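Local structure of THUMP domain-containing protein (Pyrococcus horikoshii, 1VBK) at residues A[299-302]-A[303-307]; A[291-294]-A[295-299]. The protein is of unproven function but probably binds RNA and ATP, as expected of a ThiI-like protein that carries a THUMP domain. All coordinates share one frame; numbering follows the deposited sequence.

Contact 1: residues A[299-302]-A[303-307]; sequences KSVK and ERLGL
A Schellman motif ends helix 295-305 here, bringing Leu307 back onto Lys302. Its outer bond runs from Leu307 N to Lys302 O at 2.9 Å and is nearly straight (177° at the hydrogen), although the donor sits further out of the carbonyl plane than those of the helical bonds before it. The inner bond, Gly306 N to Glu303 O at 3.1 Å, lies within this turn. Both depend on Gly306, whose positive phi of 73° reverses the chain; having no CB, it takes up this backbone shape easily.

Three regular i to i+4 bonds lead up to the cap. Glu303 N reaches Lys299 O at 2.8 Å, Arg304 N reaches Ser300 O at 3.0 Å, and Leu305 N reaches Val301 O at 3.0 Å. The carbonyl of Ser300 is gripped a second time, by a water 2.7 Å from Ser300 O that also donates weakly to Glu303 OE2.

This is the last helix of the ThiI-like α/β domain, and its inner face lies against helix 189-200. Val301 puts CG1 anti to its backbone N (chi1 175°), which sets that methyl alongside Leu305, the two side chains pointing the same way with Val301 CG1 4.0 Å from Leu305 CD1. Phe196 and Trp171 both touch this pair. After the reversal the side chain of Leu307 comes back beside the helix, with its CB 4.2 Å from Lys302 CB, and a bound methylpentanediol, probably from the crystallisation liquor, lies close to it. The extended Arg304 leads away from the turn: its NH1 and NH2 bond to the carbonyls of Gly170 and Lys169, and its guanidinium makes a cation-pi contact with the same Trp171.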
loop_
_atom_site.group_PDB
_atom_site.type_symbol
_atom_site.label_atom_id
_atom_site.label_comp_id
_atom_site.label_asym_id
_atom_site.label_seq_id
_atom_site.Cartn_x
_atom_site.Cartn_y
_atom_site.Cartn_z
ATOM N N LYS A 299 -6.954 -11.436 25.802
ATOM C CA LYS A 299 -7.960 -11.622 26.846
ATOM C C LYS A 299 -8.409 -10.263 27.380
ATOM O O LYS A 299 -9.599 -10.029 27.588
ATOM C CB LYS A 299 -7.387 -12.457 27.999
ATOM C CG LYS A 299 -6.811 -13.803 27.584
ATOM C CD LYS A 299 -7.871 -14.731 27.011
ATOM C CE LYS A 299 -8.892 -15.129 28.064
ATOM N NZ LYS A 299 -9.888 -16.093 27.518
ATOM N N SER A 300 -7.451 -9.365 27.596
ATOM C CA SER A 300 -7.767 -8.035 28.111
ATOM C C SER A 300 -8.710 -7.309 27.154
ATOM O O SER A 300 -9.667 -6.666 27.581
ATOM C CB SER A 300 -6.489 -7.217 28.310
ATOM O OG SER A 300 -5.912 -6.843 27.068
ATOM N N VAL A 301 -8.441 -7.416 25.855
ATOM C CA VAL A 301 -9.292 -6.772 24.861
ATOM C C VAL A 301 -10.692 -7.358 24.923
ATOM O O VAL A 301 -11.680 -6.626 24.983
ATOM C CB VAL A 301 -8.738 -6.956 23.435
ATOM C CG1 VAL A 301 -9.716 -6.373 22.418
ATOM C CG2 VAL A 301 -7.384 -6.276 23.319
ATOM N N LYS A 302 -10.775 -8.684 24.913
ATOM C CA LYS A 302 -12.064 -9.361 24.975
ATOM C C LYS A 302 -12.813 -8.938 26.240
ATOM O O LYS A 302 -14.016 -8.677 26.208
ATOM C CB LYS A 302 -11.859 -10.881 24.970
ATOM C CG LYS A 302 -11.104 -11.392 23.747
ATOM C CD LYS A 302 -10.817 -12.886 23.833
ATOM C CE LYS A 302 -12.090 -13.707 23.767
ATOM N NZ LYS A 302 -11.794 -15.166 23.842
ATOM N N GLU A 303 -12.087 -8.860 27.351
ATOM C CA GLU A 303 -12.679 -8.471 28.624
ATOM C C GLU A 303 -13.285 -7.076 28.559
ATOM O O GLU A 303 -14.407 -6.858 29.016
ATOM C CB GLU A 303 -11.628 -8.518 29.735
ATOM C CG GLU A 303 -12.151 -8.070 31.095
ATOM C CD GLU A 303 -11.104 -8.176 32.187
ATOM O OE1 GLU A 303 -10.575 -9.291 32.395
ATOM O OE2 GLU A 303 -10.812 -7.149 32.839
ATOM N N ARG A 304 -12.545 -6.127 27.995
ATOM C CA ARG A 304 -13.043 -4.764 27.893
ATOM C C ARG A 304 -14.257 -4.681 26.975
ATOM O O ARG A 304 -15.161 -3.882 27.208
ATOM C CB ARG A 304 -11.940 -3.823 27.394
ATOM C CG ARG A 304 -12.398 -2.377 27.267
ATOM C CD ARG A 304 -11.237 -1.404 27.110
ATOM N NE ARG A 304 -11.723 -0.043 26.911
ATOM C CZ ARG A 304 -10.963 1.048 26.958
ATOM N NH1 ARG A 304 -9.662 0.952 27.201
ATOM N NH2 ARG A 304 -11.511 2.241 26.770
ATOM N N LEU A 305 -14.283 -5.511 25.938
ATOM C CA LEU A 305 -15.400 -5.512 25.000
ATOM C C LEU A 305 -16.582 -6.324 25.524
ATOM O O LEU A 305 -17.661 -6.306 24.932
ATOM C CB LEU A 305 -14.958 -6.070 23.642
ATOM C CG LEU A 305 -14.070 -5.203 22.739
ATOM C CD1 LEU A 305 -13.584 -6.040 21.567
ATOM C CD2 LEU A 305 -14.847 -3.994 22.234
ATOM N N GLY A 306 -16.375 -7.033 26.632
ATOM C CA GLY A 306 -17.437 -7.836 27.212
ATOM C C GLY A 306 -17.740 -9.089 26.411
ATOM O O GLY A 306 -18.894 -9.510 26.313
ATOM N N LEU A 307 -16.700 -9.690 25.842
ATOM C CA LEU A 307 -16.849 -10.895 25.034
ATOM C C LEU A 307 -16.551 -12.164 25.829
ATOM O O LEU A 307 -17.406 -13.076 25.815
ATOM C CB LEU A 307 -15.923 -10.820 23.819
ATOM C CG LEU A 307 -16.145 -9.629 22.885
ATOM C CD1 LEU A 307 -15.074 -9.614 21.813
ATOM C CD2 LEU A 307 -17.527 -9.719 22.263
ATOM O OXT LEU A 307 -15.467 -12.240 26.446
HETATM O O HOH W 1 -9.641 -5.569 30.036
#

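Contact 2: residues A[291-294]-A[295-299]; sequences IALP and EEYIK
With CG of Leu293 anti to its carbonyl carbon (chi1 -56°) and CG of Tyr297 anti to its backbone N (chi1 167°), the two side chains run alongside each other in the same direction. Leu293 CD1 meets Tyr297 CE2 at 3.9 Å, and the methyl comes to the ring's edge, near its plane, not over a face. Closer to the backbone, Pro294 CB packs against Tyr297 CB at 4.0 Å. The phenol oxygen extends beyond the contact to hydrogen-bond Lys200, while Leu197 of helix 189-200 touches both Leu293 and Tyr297.

Pro294 is the N-cap residue of helix 295-305, the final helix of the ThiI-like α/β domain. With no polar side chain to offer, it takes part in the cap through its carbonyl: Ile298 N bonds to Pro294 O at 3.2 Å with 165° at the hydrogen, and Lys299 N to Glu295 O at 3.1 Å continues the pattern one residue on. Glu295 and Glu296 occupy the first turn, where their negative charges would probably interact favourably with the helix dipole.

Ile298 turns its longer branch back toward the junction. Its CG1 lies 3.1 Å from Pro294 O, beside the bonded carbonyl, and 4.2 Å from Leu293 CB, while the CD1 methyl at the end of the branch reaches the carbonyl oxygens of both Leu293 and Pro294. On the polar side the Glu295 chain, bent at its second torsion, folds back over the Pro294 backbone. A water lies 2.7 Å from Leu293 O and 3.0 Å from Glu295 OE2, placed to donate to each and so to link the linker backbone to the first helical side chain, although further acceptors nearby compete for its two protons.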
loop_
_atom_site.group_PDB
_atom_site.type_symbol
_atom_site.label_atom_id
_atom_site.label_comp_id
_atom_site.label_asym_id
_atom_site.label_seq_id
_atom_site.Cartn_x
_atom_site.Cartn_y
_atom_site.Cartn_z
ATOM N N ILE A 291 -2.942 -15.335 16.484
ATOM C CA ILE A 291 -1.811 -16.237 16.650
ATOM C C ILE A 291 -0.556 -15.446 17.016
ATOM O O ILE A 291 0.222 -15.865 17.875
ATOM C CB ILE A 291 -1.527 -17.038 15.353
ATOM C CG1 ILE A 291 -2.695 -17.981 15.052
ATOM C CG2 ILE A 291 -0.230 -17.827 15.495
ATOM C CD1 ILE A 291 -2.533 -18.775 13.763
ATOM N N ALA A 292 -0.376 -14.294 16.373
ATOM C CA ALA A 292 0.798 -13.455 16.601
ATOM C C ALA A 292 0.776 -12.603 17.869
ATOM O O ALA A 292 1.825 -12.351 18.462
ATOM C CB ALA A 292 1.034 -12.559 15.389
ATOM N N LEU A 293 -0.403 -12.153 18.284
ATOM C CA LEU A 293 -0.499 -11.318 19.481
ATOM C C LEU A 293 -0.583 -12.151 20.767
ATOM O O LEU A 293 -1.159 -13.241 20.777
ATOM C CB LEU A 293 -1.703 -10.375 19.367
ATOM C CG LEU A 293 -1.714 -9.470 18.121
ATOM C CD1 LEU A 293 -2.922 -8.547 18.156
ATOM C CD2 LEU A 293 -0.431 -8.655 18.056
ATOM N N PRO A 294 0.004 -11.645 21.867
ATOM C CA PRO A 294 0.016 -12.317 23.173
ATOM C C PRO A 294 -1.357 -12.767 23.667
ATOM O O PRO A 294 -2.376 -12.147 23.365
ATOM C CB PRO A 294 0.641 -11.270 24.092
ATOM C CG PRO A 294 1.580 -10.546 23.177
ATOM C CD PRO A 294 0.724 -10.361 21.940
ATOM N N GLU A 295 -1.370 -13.846 24.444
ATOM C CA GLU A 295 -2.607 -14.398 24.982
ATOM C C GLU A 295 -3.263 -13.475 26.011
ATOM O O GLU A 295 -4.454 -13.183 25.917
ATOM C CB GLU A 295 -2.337 -15.763 25.624
ATOM C CG GLU A 295 -1.707 -16.790 24.694
ATOM C CD GLU A 295 -0.369 -16.335 24.134
ATOM O OE1 GLU A 295 0.497 -15.902 24.928
ATOM O OE2 GLU A 295 -0.181 -16.414 22.900
ATOM N N GLU A 296 -2.488 -13.024 26.994
ATOM C CA GLU A 296 -3.019 -12.142 28.034
ATOM C C GLU A 296 -3.564 -10.839 27.457
ATOM O O GLU A 296 -4.553 -10.298 27.951
ATOM C CB GLU A 296 -1.943 -11.835 29.077
ATOM C CG GLU A 296 -1.505 -13.047 29.887
ATOM C CD GLU A 296 -2.674 -13.763 30.539
ATOM O OE1 GLU A 296 -3.464 -13.094 31.241
ATOM O OE2 GLU A 296 -2.798 -14.993 30.352
ATOM N N TYR A 297 -2.914 -10.337 26.413
ATOM C CA TYR A 297 -3.355 -9.106 25.772
ATOM C C TYR A 297 -4.720 -9.306 25.130
ATOM O O TYR A 297 -5.643 -8.517 25.339
ATOM C CB TYR A 297 -2.356 -8.672 24.698
ATOM C CG TYR A 297 -2.892 -7.588 23.789
ATOM C CD1 TYR A 297 -3.200 -6.319 24.287
ATOM C CD2 TYR A 297 -3.113 -7.836 22.433
ATOM C CE1 TYR A 297 -3.718 -5.323 23.454
ATOM C CE2 TYR A 297 -3.629 -6.851 21.594
ATOM C CZ TYR A 297 -3.928 -5.599 22.109
ATOM O OH TYR A 297 -4.437 -4.629 21.281
ATOM N N ILE A 298 -4.846 -10.366 24.339
ATOM C CA ILE A 298 -6.104 -10.655 23.666
ATOM C C ILE A 298 -7.241 -10.797 24.673
ATOM O O ILE A 298 -8.358 -10.335 24.431
ATOM C CB ILE A 298 -5.998 -11.943 22.817
ATOM C CG1 ILE A 298 -4.956 -11.743 21.708
ATOM C CG2 ILE A 298 -7.360 -12.291 22.223
ATOM C CD1 ILE A 298 -4.761 -12.949 20.807
ATOM N N LYS A 299 -6.954 -11.436 25.802
ATOM C CA LYS A 299 -7.960 -11.622 26.846
ATOM C C LYS A 299 -8.409 -10.263 27.380
ATOM O O LYS A 299 -9.599 -10.029 27.588
ATOM C CB LYS A 299 -7.387 -12.457 27.999
ATOM C CG LYS A 299 -6.811 -13.803 27.584
ATOM C CD LYS A 299 -7.871 -14.731 27.011
ATOM C CE LYS A 299 -8.892 -15.129 28.064
ATOM N NZ LYS A 299 -9.888 -16.093 27.518
HETATM O O HOH W 2 -2.384 -15.639 20.981
#

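Overall arrangement
Followed from the N terminus, the chain enters contact 2 at the end of helix 289-292, passes through a short bend and starts helix 295-305; contact 1 then takes the same helix to the C terminus of the protein. Both contacts are local, closing only turns. They neither cross nor nest but meet end to end, sharing Lys299, with centres 11 Å apart. One therefore covers the beginning of the helix and the other its end. Helix 189-200 runs beside both, and its Leu197 reaches from contact 2 to Val301 of contact 1. Contact 1 additionally reaches the 169-171 segment through Arg304, whereas Ile291 of contact 2 packs on the loop residues Leu263, Pro265 and Leu268.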